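Local coordinates for protein salmonella typhimurium DB7155 bacteriophage DET7 tailspike (Bacteriophage, PDB 2V5I) that binds and hydrolyses the O-antigen polysaccharide of Salmonella as the receptor-binding tailspike of phage Det7, a trimer built on parallel beta-helices, at residues A[97-103]-A[126-130]; A[152-157]-A[196-200]; A[283-289]-A[330-336]. All coordinates share one frame; numbering follows the deposited sequence. Where two conformers were deposited one is given.

Interaction 1: A[97-103]-A[126-130]; sequences PWVIFPW and EGYQP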
loop_
_atom_site.group_PDB
_atom_site.type_symbol
_atom_site.label_atom_id
_atom_site.label_comp_id
_atom_site.label_asym_id
_atom_site.label_seq_id
_atom_site.Cartn_x
_atom_site.Cartn_y
_atom_site.Cartn_z
ATOM N N PRO A 97 39.593 -8.516 -3.423
ATOM C CA PRO A 97 39.882 -7.974 -2.101
ATOM C C PRO A 97 39.623 -8.978 -0.962
ATOM O O PRO A 97 38.917 -9.974 -1.141
ATOM C CB PRO A 97 38.867 -6.811 -2.005
ATOM C CG PRO A 97 37.794 -7.231 -2.852
ATOM C CD PRO A 97 38.299 -8.051 -3.936
ATOM N N TRP A 98 40.169 -8.716 0.240
ATOM C CA TRP A 98 39.798 -9.415 1.449
ATOM C C TRP A 98 38.445 -8.844 1.914
ATOM O O TRP A 98 38.281 -7.631 2.051
ATOM C CB TRP A 98 40.795 -9.193 2.556
ATOM C CG TRP A 98 42.126 -9.836 2.266
ATOM C CD1 TRP A 98 43.196 -9.240 1.728
ATOM C CD2 TRP A 98 42.471 -11.194 2.498
ATOM N NE1 TRP A 98 44.253 -10.167 1.602
ATOM C CE2 TRP A 98 43.815 -11.369 2.055
ATOM C CE3 TRP A 98 41.797 -12.282 3.012
ATOM C CZ2 TRP A 98 44.469 -12.585 2.129
ATOM C CZ3 TRP A 98 42.474 -13.530 3.071
ATOM C CH2 TRP A 98 43.780 -13.652 2.633
ATOM N N VAL A 99 37.513 -9.734 2.196
ATOM C CA VAL A 99 36.185 -9.311 2.653
ATOM C C VAL A 99 35.759 -10.056 3.913
ATOM O O VAL A 99 36.217 -11.163 4.172
ATOM C CB VAL A 99 35.120 -9.534 1.548
ATOM C CG1 VAL A 99 35.443 -8.716 0.371
ATOM C CG2 VAL A 99 34.908 -10.981 1.218
ATOM N N ILE A 100 34.871 -9.423 4.697
ATOM C CA ILE A 100 34.145 -10.106 5.752
ATOM C C ILE A 100 32.729 -10.481 5.288
ATOM O O ILE A 100 32.248 -9.999 4.248
ATOM C CB ILE A 100 34.091 -9.298 7.075
ATOM C CG1 ILE A 100 33.410 -7.956 6.849
ATOM C CG2 ILE A 100 35.472 -9.166 7.677
ATOM C CD1 ILE A 100 32.955 -7.246 8.108
ATOM N N PHE A 101 32.160 -11.470 5.990
ATOM C CA PHE A 101 30.896 -12.072 5.642
ATOM C C PHE A 101 30.111 -12.394 6.912
ATOM O O PHE A 101 30.024 -13.560 7.340
ATOM C CB PHE A 101 31.121 -13.322 4.782
ATOM C CG PHE A 101 29.924 -13.789 4.037
ATOM C CD1 PHE A 101 29.578 -13.224 2.816
ATOM C CD2 PHE A 101 29.114 -14.786 4.538
ATOM C CE1 PHE A 101 28.469 -13.695 2.094
ATOM C CE2 PHE A 101 27.995 -15.245 3.813
ATOM C CZ PHE A 101 27.693 -14.697 2.598
ATOM N N PRO A 102 29.494 -11.336 7.532
ATOM C CA PRO A 102 28.862 -11.513 8.831
ATOM C C PRO A 102 27.476 -12.206 8.778
ATOM O O PRO A 102 26.545 -11.766 9.462
ATOM C CB PRO A 102 28.759 -10.071 9.362
ATOM C CG PRO A 102 28.638 -9.211 8.078
ATOM C CD PRO A 102 29.561 -9.926 7.110
ATOM N N TRP A 103 27.329 -13.200 7.913
ATOM C CA TRP A 103 26.113 -14.046 7.857
ATOM C C TRP A 103 26.535 -15.497 7.893
ATOM O O TRP A 103 27.466 -15.900 7.199
ATOM C CB TRP A 103 25.318 -13.780 6.576
ATOM C CG TRP A 103 24.909 -12.341 6.442
ATOM C CD1 TRP A 103 23.767 -11.719 6.919
ATOM C CD2 TRP A 103 25.646 -11.321 5.748
ATOM N NE1 TRP A 103 23.792 -10.402 6.581
ATOM C CE2 TRP A 103 24.936 -10.119 5.902
ATOM C CE3 TRP A 103 26.838 -11.317 5.038
ATOM C CZ2 TRP A 103 25.380 -8.923 5.344
ATOM C CZ3 TRP A 103 27.295 -10.127 4.485
ATOM C CH2 TRP A 103 26.575 -8.944 4.671
ATOM N N GLU A 126 31.035 -11.761 -3.137
ATOM C CA GLU A 126 30.154 -11.604 -1.990
ATOM C C GLU A 126 30.953 -11.117 -0.792
ATOM O O GLU A 126 32.193 -11.132 -0.796
ATOM C CB GLU A 126 29.480 -12.907 -1.636
ATOM C CG GLU A 126 30.414 -14.008 -1.237
ATOM C CD GLU A 126 29.716 -15.389 -1.101
ATOM O OE1 GLU A 126 28.501 -15.530 -1.322
ATOM O OE2 GLU A 126 30.409 -16.351 -0.727
ATOM N N GLY A 127 30.248 -10.679 0.224
ATOM C CA GLY A 127 30.871 -10.023 1.372
ATOM C C GLY A 127 31.319 -8.623 1.052
ATOM O O GLY A 127 31.065 -8.104 -0.037
ATOM N N TYR A 128 31.912 -7.959 2.038
ATOM C CA TYR A 128 32.427 -6.611 1.780
ATOM C C TYR A 128 33.727 -6.324 2.538
ATOM O O TYR A 128 34.038 -6.938 3.574
ATOM C CB TYR A 128 31.360 -5.542 2.117
ATOM C CG TYR A 128 30.978 -5.456 3.587
ATOM C CD1 TYR A 128 30.017 -6.357 4.149
ATOM C CD2 TYR A 128 31.584 -4.565 4.454
ATOM C CE1 TYR A 128 29.648 -6.266 5.469
ATOM C CE2 TYR A 128 31.243 -4.516 5.785
ATOM C CZ TYR A 128 30.281 -5.375 6.319
ATOM O OH TYR A 128 29.907 -5.320 7.652
ATOM N N GLN A 129 34.472 -5.383 1.984
ATOM C CA GLN A 129 35.717 -4.903 2.597
ATOM C C GLN A 129 35.429 -4.101 3.859
ATOM O O GLN A 129 34.661 -3.138 3.817
ATOM C CB GLN A 129 36.484 -4.028 1.634
ATOM C CG GLN A 129 36.957 -4.729 0.357
ATOM C CD GLN A 129 37.279 -3.745 -0.735
ATOM O OE1 GLN A 129 38.294 -3.073 -0.692
ATOM N NE2 GLN A 129 36.401 -3.670 -1.758
ATOM N N PRO A 130 35.949 -4.522 5.002
ATOM C CA PRO A 130 35.609 -3.866 6.256
ATOM C C PRO A 130 36.299 -2.519 6.412
ATOM O O PRO A 130 37.307 -2.252 5.789
ATOM C CB PRO A 130 36.080 -4.873 7.314
ATOM C CG PRO A 130 37.197 -5.553 6.697
ATOM C CD PRO A 130 36.881 -5.650 5.219
#
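Ile100 and Tyr128 face each other as an antiparallel hydrogen-bonded pair between two runs of chain whose end-to-end directions differ by 100°, so the strand-like pairing is limited to one bridge, though the chains stay close at Val99/Gln129 and Phe101/Gly127. Ile100 N reaches Tyr128 O at 2.9 Å, and Tyr128 N returns the bond to Ile100 O at 3.0 Å. Beside the bridge the chains close up: Gly127 CA is 3.2 Å from Ile100 O, and with its positive phi and no side chain, glycine fits a place where a CB would run into that oxygen.

The same residues pack through their side chains. Tyr128 CG sits between its own backbone N and carbonyl carbon (chi1 65°), which turns the ring back toward Ile100 although CB points away; CG1 of the isoleucine lies over one ring face in a CH-pi contact, 4.2 Å from the centroid, while its CD1 reaches on to the hydroxyl end and to Pro130 CB. Trp103 CH2 comes to the edge of the tyrosine ring, the two side chains roughly perpendicular. Phe101 turns its ring edge to Gly127 N, with CD1 3.7 Å from that nitrogen, and its CE1 is within touch of Glu126 from CB to OE1, nearest to CD, the ring and carboxylate planes 46° apart; the carboxylate goes on to a salt bridge with Lys121. At the other end, Gln129 crosses Pro97 at about a right angle, its CD 3.7 Å from Pro97 CB.

The contact belongs to a largely buried excursion from the beta-helix: strand 98-99 pairs with strand 121-122, helix 147-150 packs on Trp98 and Pro130, Asp134 of helix 132-137 takes the Tyr128 hydroxyl, and Tyr224 of strand 220-224 touches Phe101 and Glu126.

Interaction 2: A[152-157]-A[196-200]; sequences QHIAAT and GGKDG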
loop_
_atom_site.group_PDB
_atom_site.type_symbol
_atom_site.label_atom_id
_atom_site.label_comp_id
_atom_site.label_asym_id
_atom_site.label_seq_id
_atom_site.Cartn_x
_atom_site.Cartn_y
_atom_site.Cartn_z
ATOM N N GLN A 152 42.613 -1.299 2.602
ATOM C CA GLN A 152 42.069 -1.600 1.247
ATOM C C GLN A 152 41.067 -0.589 0.809
ATOM O O GLN A 152 40.302 -0.090 1.626
ATOM C CB GLN A 152 41.296 -2.925 1.273
ATOM C CG GLN A 152 42.095 -4.104 1.502
ATOM C CD GLN A 152 41.216 -5.346 1.334
ATOM O OE1 GLN A 152 41.534 -6.217 0.524
ATOM N NE2 GLN A 152 40.092 -5.394 2.064
ATOM N N HIS A 153 40.974 -0.352 -0.501
ATOM C CA HIS A 153 39.912 0.483 -1.023
ATOM C C HIS A 153 39.622 0.118 -2.479
ATOM O O HIS A 153 39.783 0.924 -3.392
ATOM C CB HIS A 153 40.223 1.983 -0.866
ATOM C CG HIS A 153 41.526 2.401 -1.463
ATOM N ND1 HIS A 153 42.708 2.393 -0.750
ATOM C CD2 HIS A 153 41.842 2.838 -2.707
ATOM C CE1 HIS A 153 43.695 2.807 -1.529
ATOM N NE2 HIS A 153 43.199 3.061 -2.727
ATOM N N ILE A 154 39.238 -1.132 -2.684
ATOM C CA ILE A 154 39.006 -1.686 -4.039
ATOM C C ILE A 154 37.574 -1.424 -4.552
ATOM O O ILE A 154 36.569 -1.846 -3.947
ATOM C CB ILE A 154 39.287 -3.205 -4.090
ATOM C CG1 ILE A 154 40.743 -3.490 -3.701
ATOM C CG2 ILE A 154 39.012 -3.750 -5.466
ATOM C CD1 ILE A 154 41.765 -2.757 -4.553
ATOM N N ALA A 155 37.515 -0.753 -5.700
ATOM C CA ALA A 155 36.270 -0.678 -6.470
ATOM C C ALA A 155 36.620 -0.367 -7.881
ATOM O O ALA A 155 37.598 0.389 -8.137
ATOM C CB ALA A 155 35.357 0.365 -5.922
ATOM N N ALA A 156 35.887 -0.936 -8.823
ATOM C CA ALA A 156 35.920 -0.465 -10.218
ATOM C C ALA A 156 34.798 0.569 -10.381
ATOM O O ALA A 156 33.659 0.187 -10.374
ATOM C CB ALA A 156 35.657 -1.580 -11.189
ATOM N N THR A 157 35.174 1.823 -10.562
ATOM C CA THR A 157 34.208 2.929 -10.566
ATOM C C THR A 157 34.045 3.485 -11.979
ATOM O O THR A 157 35.029 3.892 -12.606
ATOM C CB THR A 157 34.635 4.062 -9.621
ATOM O OG1 THR A 157 34.736 3.559 -8.288
ATOM C CG2 THR A 157 33.583 5.227 -9.663
ATOM N N GLY A 196 28.439 -4.493 -5.112
ATOM C CA GLY A 196 29.267 -3.366 -4.703
ATOM C C GLY A 196 30.675 -3.649 -4.227
ATOM O O GLY A 196 30.969 -4.748 -3.847
ATOM N N GLY A 197 31.522 -2.616 -4.288
ATOM C CA GLY A 197 32.857 -2.624 -3.707
ATOM C C GLY A 197 32.978 -1.678 -2.530
ATOM O O GLY A 197 32.038 -1.484 -1.757
ATOM N N LYS A 198 34.112 -1.029 -2.395
ATOM C CA LYS A 198 34.352 -0.245 -1.195
ATOM C C LYS A 198 33.430 0.988 -1.060
ATOM O O LYS A 198 33.112 1.424 0.056
ATOM C CB LYS A 198 35.826 0.186 -1.208
ATOM C CG LYS A 198 36.255 0.873 0.050
ATOM C CD LYS A 198 36.386 -0.036 1.220
ATOM C CE LYS A 198 37.129 0.647 2.365
ATOM N NZ LYS A 198 37.519 -0.284 3.467
ATOM N N ASP A 199 33.073 1.593 -2.194
ATOM C CA ASP A 199 32.293 2.842 -2.205
ATOM C C ASP A 199 30.797 2.560 -2.334
ATOM O O ASP A 199 30.384 1.442 -2.593
ATOM C CB ASP A 199 32.829 3.723 -3.288
ATOM C CG ASP A 199 34.293 4.129 -3.033
ATOM O OD1 ASP A 199 34.711 4.286 -1.844
ATOM O OD2 ASP A 199 35.011 4.324 -4.029
ATOM N N GLY A 200 29.971 3.559 -2.055
ATOM C CA GLY A 200 28.561 3.441 -2.365
ATOM C C GLY A 200 28.344 2.888 -3.761
ATOM O O GLY A 200 29.155 3.130 -4.675
HETATM O O HOH W 1 38.926 -3.312 3.939
HETATM O O HOH W 2 37.476 2.940 -4.498
HETATM O O HOH W 3 33.980 5.273 -6.270
#
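Lys198 lies along the backbone of Gln152 to Ile154, on the right-handed parallel beta-helix that characterises P22-like tailspikes, where loops of different rungs meet; the loop holding it joins strand 187-196 to strand 202-205, and the run it meets leads into strand 156-161. Its CB starts 3.5 Å from Ile154 O, the same oxygen that accepts the lysine's backbone N-H at 3.0 Å. With CG anti to the backbone N (chi1 -173°), the chain sets off toward the other segment, and CG passes 3.8 Å from His153 CA. A bend at chi2 (72°) then turns CD along the peptide, and the remaining extended part carries CE to 3.3 Å from Gln152 O. NZ ends near that same carbonyl in a weak hydrogen bond, and a water held by Gln152 NE2 gives it another weak partner. A long, flexible side chain suits this place: its methylenes cover peptide groups while the amino group stays among oxygens, probably stabilised by them.

Small residues allow the close approach of the backbones. Gly197 CA lies beside Ile154 O, where a CB would collide, and Ala155 turns its methyl toward the loop, its CB 4.0 Å from Lys198 N. Ile154 O is also shared with Gln129 NE2, so two N-H groups grip it, and Gln152 OE1 receives the N-H of Trp98.

On the more exposed side, Asp199 does not bond directly to the facing segment but works through water, as befits a carboxylate at the surface. One water donates to both His153 O and Asp199 OD2; a second, 2.6 Å from Asp199 OD2, also reaches Thr157 OG1 at 2.8 Å.

Interaction 3: A[283-289]-A[330-336]; sequences LSPVWDG and MNSLGVG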
loop_
_atom_site.group_PDB
_atom_site.type_symbol
_atom_site.label_atom_id
_atom_site.label_comp_id
_atom_site.label_asym_id
_atom_site.label_seq_id
_atom_site.Cartn_x
_atom_site.Cartn_y
_atom_site.Cartn_z
ATOM N N LEU A 283 16.841 -5.043 2.324
ATOM C CA LEU A 283 16.890 -6.363 2.960
ATOM C C LEU A 283 18.296 -6.552 3.581
ATOM O O LEU A 283 19.332 -6.328 2.908
ATOM C CB LEU A 283 16.659 -7.460 1.907
ATOM C CG LEU A 283 15.319 -7.450 1.187
ATOM C CD1 LEU A 283 15.350 -8.611 0.236
ATOM C CD2 LEU A 283 14.204 -7.531 2.107
ATOM N N SER A 284 18.334 -6.913 4.868
ATOM C CA SER A 284 19.559 -7.244 5.602
ATOM C C SER A 284 20.700 -6.216 5.509
ATOM O O SER A 284 21.843 -6.642 5.371
ATOM C CB SER A 284 20.056 -8.599 5.130
ATOM O OG SER A 284 19.033 -9.592 5.367
ATOM N N PRO A 285 20.429 -4.904 5.602
ATOM C CA PRO A 285 21.578 -3.962 5.701
ATOM C C PRO A 285 22.242 -4.050 7.077
ATOM O O PRO A 285 21.594 -4.330 8.064
ATOM C CB PRO A 285 20.938 -2.586 5.537
ATOM C CG PRO A 285 19.628 -2.797 6.157
ATOM C CD PRO A 285 19.156 -4.168 5.714
ATOM N N VAL A 286 23.549 -3.861 7.072
ATOM C CA VAL A 286 24.337 -3.826 8.316
ATOM C C VAL A 286 23.948 -2.637 9.209
ATOM O O VAL A 286 23.903 -2.761 10.449
ATOM C CB VAL A 286 25.843 -3.922 8.017
ATOM C CG1 VAL A 286 26.656 -3.747 9.298
ATOM C CG2 VAL A 286 26.189 -5.203 7.331
ATOM N N TRP A 287 23.693 -1.472 8.610
ATOM C CA TRP A 287 23.200 -0.344 9.345
ATOM C C TRP A 287 21.687 -0.178 9.094
ATOM O O TRP A 287 20.923 -0.977 9.645
ATOM C CB TRP A 287 24.013 0.890 9.004
ATOM C CG TRP A 287 25.415 0.781 9.586
ATOM C CD1 TRP A 287 26.447 -0.043 9.163
ATOM C CD2 TRP A 287 25.932 1.499 10.730
ATOM N NE1 TRP A 287 27.552 0.149 9.972
ATOM C CE2 TRP A 287 27.262 1.063 10.935
ATOM C CE3 TRP A 287 25.390 2.435 11.611
ATOM C CZ2 TRP A 287 28.082 1.571 11.958
ATOM C CZ3 TRP A 287 26.220 2.947 12.645
ATOM C CH2 TRP A 287 27.551 2.508 12.787
ATOM N N ASP A 288 21.241 0.763 8.270
ATOM C CA ASP A 288 19.818 1.126 8.194
ATOM C C ASP A 288 19.223 0.634 6.870
ATOM O O ASP A 288 19.955 0.541 5.869
ATOM C CB ASP A 288 19.622 2.635 8.275
ATOM C CG ASP A 288 20.025 3.230 9.618
ATOM O OD1 ASP A 288 20.535 2.506 10.515
ATOM O OD2 ASP A 288 19.729 4.456 9.745
ATOM N N GLY A 289 17.906 0.427 6.807
ATOM C CA GLY A 289 17.274 0.141 5.531
ATOM C C GLY A 289 17.307 1.453 4.714
ATOM O O GLY A 289 17.856 1.527 3.626
ATOM N N MET A 330 13.440 -5.293 5.848
ATOM C CA MET A 330 13.489 -6.497 6.678
ATOM C C MET A 330 14.917 -6.878 7.039
ATOM O O MET A 330 15.846 -6.687 6.243
ATOM C CB MET A 330 12.851 -7.663 5.907
ATOM C CG MET A 330 11.400 -7.459 5.608
ATOM S SD MET A 330 10.656 -8.919 4.822
ATOM C CE MET A 330 10.904 -10.114 6.131
ATOM N N ASN A 331 15.070 -7.335 8.285
ATOM C CA ASN A 331 16.322 -7.905 8.796
ATOM C C ASN A 331 17.507 -6.936 8.874
ATOM O O ASN A 331 18.642 -7.353 8.799
ATOM C CB ASN A 331 16.705 -9.178 8.043
ATOM C CG ASN A 331 17.676 -10.030 8.810
ATOM O OD1 ASN A 331 17.557 -10.167 10.055
ATOM N ND2 ASN A 331 18.606 -10.690 8.088
ATOM N N SER A 332 17.261 -5.661 9.121
ATOM C CA SER A 332 18.350 -4.694 9.347
ATOM C C SER A 332 19.036 -4.981 10.679
ATOM O O SER A 332 18.428 -5.437 11.623
ATOM C CB SER A 332 17.850 -3.242 9.303
ATOM O OG SER A 332 16.821 -3.059 10.263
ATOM N N LEU A 333 20.342 -4.800 10.715
ATOM C CA LEU A 333 21.086 -4.934 11.971
ATOM C C LEU A 333 21.112 -3.638 12.777
ATOM O O LEU A 333 21.238 -3.699 14.020
ATOM C CB LEU A 333 22.470 -5.503 11.689
ATOM C CG LEU A 333 23.321 -5.864 12.897
ATOM C CD1 LEU A 333 22.717 -6.931 13.764
ATOM C CD2 LEU A 333 24.708 -6.325 12.437
ATOM N N GLY A 334 21.025 -2.472 12.119
ATOM C CA GLY A 334 20.996 -1.159 12.710
ATOM C C GLY A 334 19.590 -0.702 13.033
ATOM O O GLY A 334 19.033 -1.105 14.068
ATOM N N VAL A 335 19.042 0.203 12.235
ATOM C CA VAL A 335 17.673 0.702 12.389
ATOM C C VAL A 335 16.939 0.500 11.040
ATOM O O VAL A 335 17.488 0.912 10.001
ATOM C CB VAL A 335 17.689 2.194 12.679
ATOM C CG1 VAL A 335 16.294 2.744 12.826
ATOM C CG2 VAL A 335 18.419 2.455 13.951
ATOM N N GLY A 336 15.709 0.016 11.023
ATOM C CA GLY A 336 15.063 -0.163 9.743
ATOM C C GLY A 336 14.895 1.118 8.938
ATOM O O GLY A 336 15.295 1.182 7.764
#
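Pro285 O takes the N-H of Leu333 at 3.0 Å. It is one of a series running between two similar turns. Ser284 N gives to Met330 O, and Gly334 N gives to Trp287 O at 2.9 Å. Farther along, Gly289 N lies 3.3 Å from Val335 O, to which it donates, with a second, weak bond to Gly336 O. Side chains add two bonds: Asn331 ND2 reaches Ser284 OG at 3.0 Å, and Val335 N meets Asp288 OD1 from above the carboxylate plane.

These two corners belong to successive rungs of the parallel beta-helix, stacked in register so that nearly every residue of 283-289 has its counterpart in 330-336. Residue types suit the bends. Asn331 has a positive phi (65°), a conformation that asparagine tolerates well; Ser284, with a phi of 51°, supplies the hydroxyl that takes the Asn331 amide. Gly334 and Gly289 stand where a CB would clash with Trp287 O and Gly336 O. Pro285 CG packs on Ser332 CB, and Leu283 and Met330 lie side by side, CD2 of the leucine 4.0 Å from CB of the methionine.

Asp288 has its CG anti to the carbonyl carbon (chi1 -66°), which brings the carboxylate alongside Val335. Further out, Tyr378 OH at Asn331 OD1, together with Ser284 OG at ND2, is consistent with one orientation of the amide, while Trp109 NE1 holds Asn331 O. Lys137 of helix 132-137 bonds Val286 O and lies against Trp287 in a cation-pi contact; Leu283 and Met330 pack on Ser240 and Leu323 of a second subunit.

Overall arrangement
Interaction 1 is the most buried and the most aromatic: it ties together two parts of an excursion beside the beta-helix, with one backbone bridge and packed rings. Interactions 2 and 3 lie on the helix itself, where loops lead into strands of the same parallel set, yet they differ. The 152-157/196-200 contact is wetter, relying on a lysine chain and bridging waters, whereas 283-289/330-336 stacks matched corners through backbone bonds near the subunit interface. Interaction 1 touches both: Gln129 NE2 and Trp98 N bond to interaction 2, and Tyr128 and Trp103 pack on Val286 of interaction 3. Those two stay about 11 Å apart at their nearest atoms.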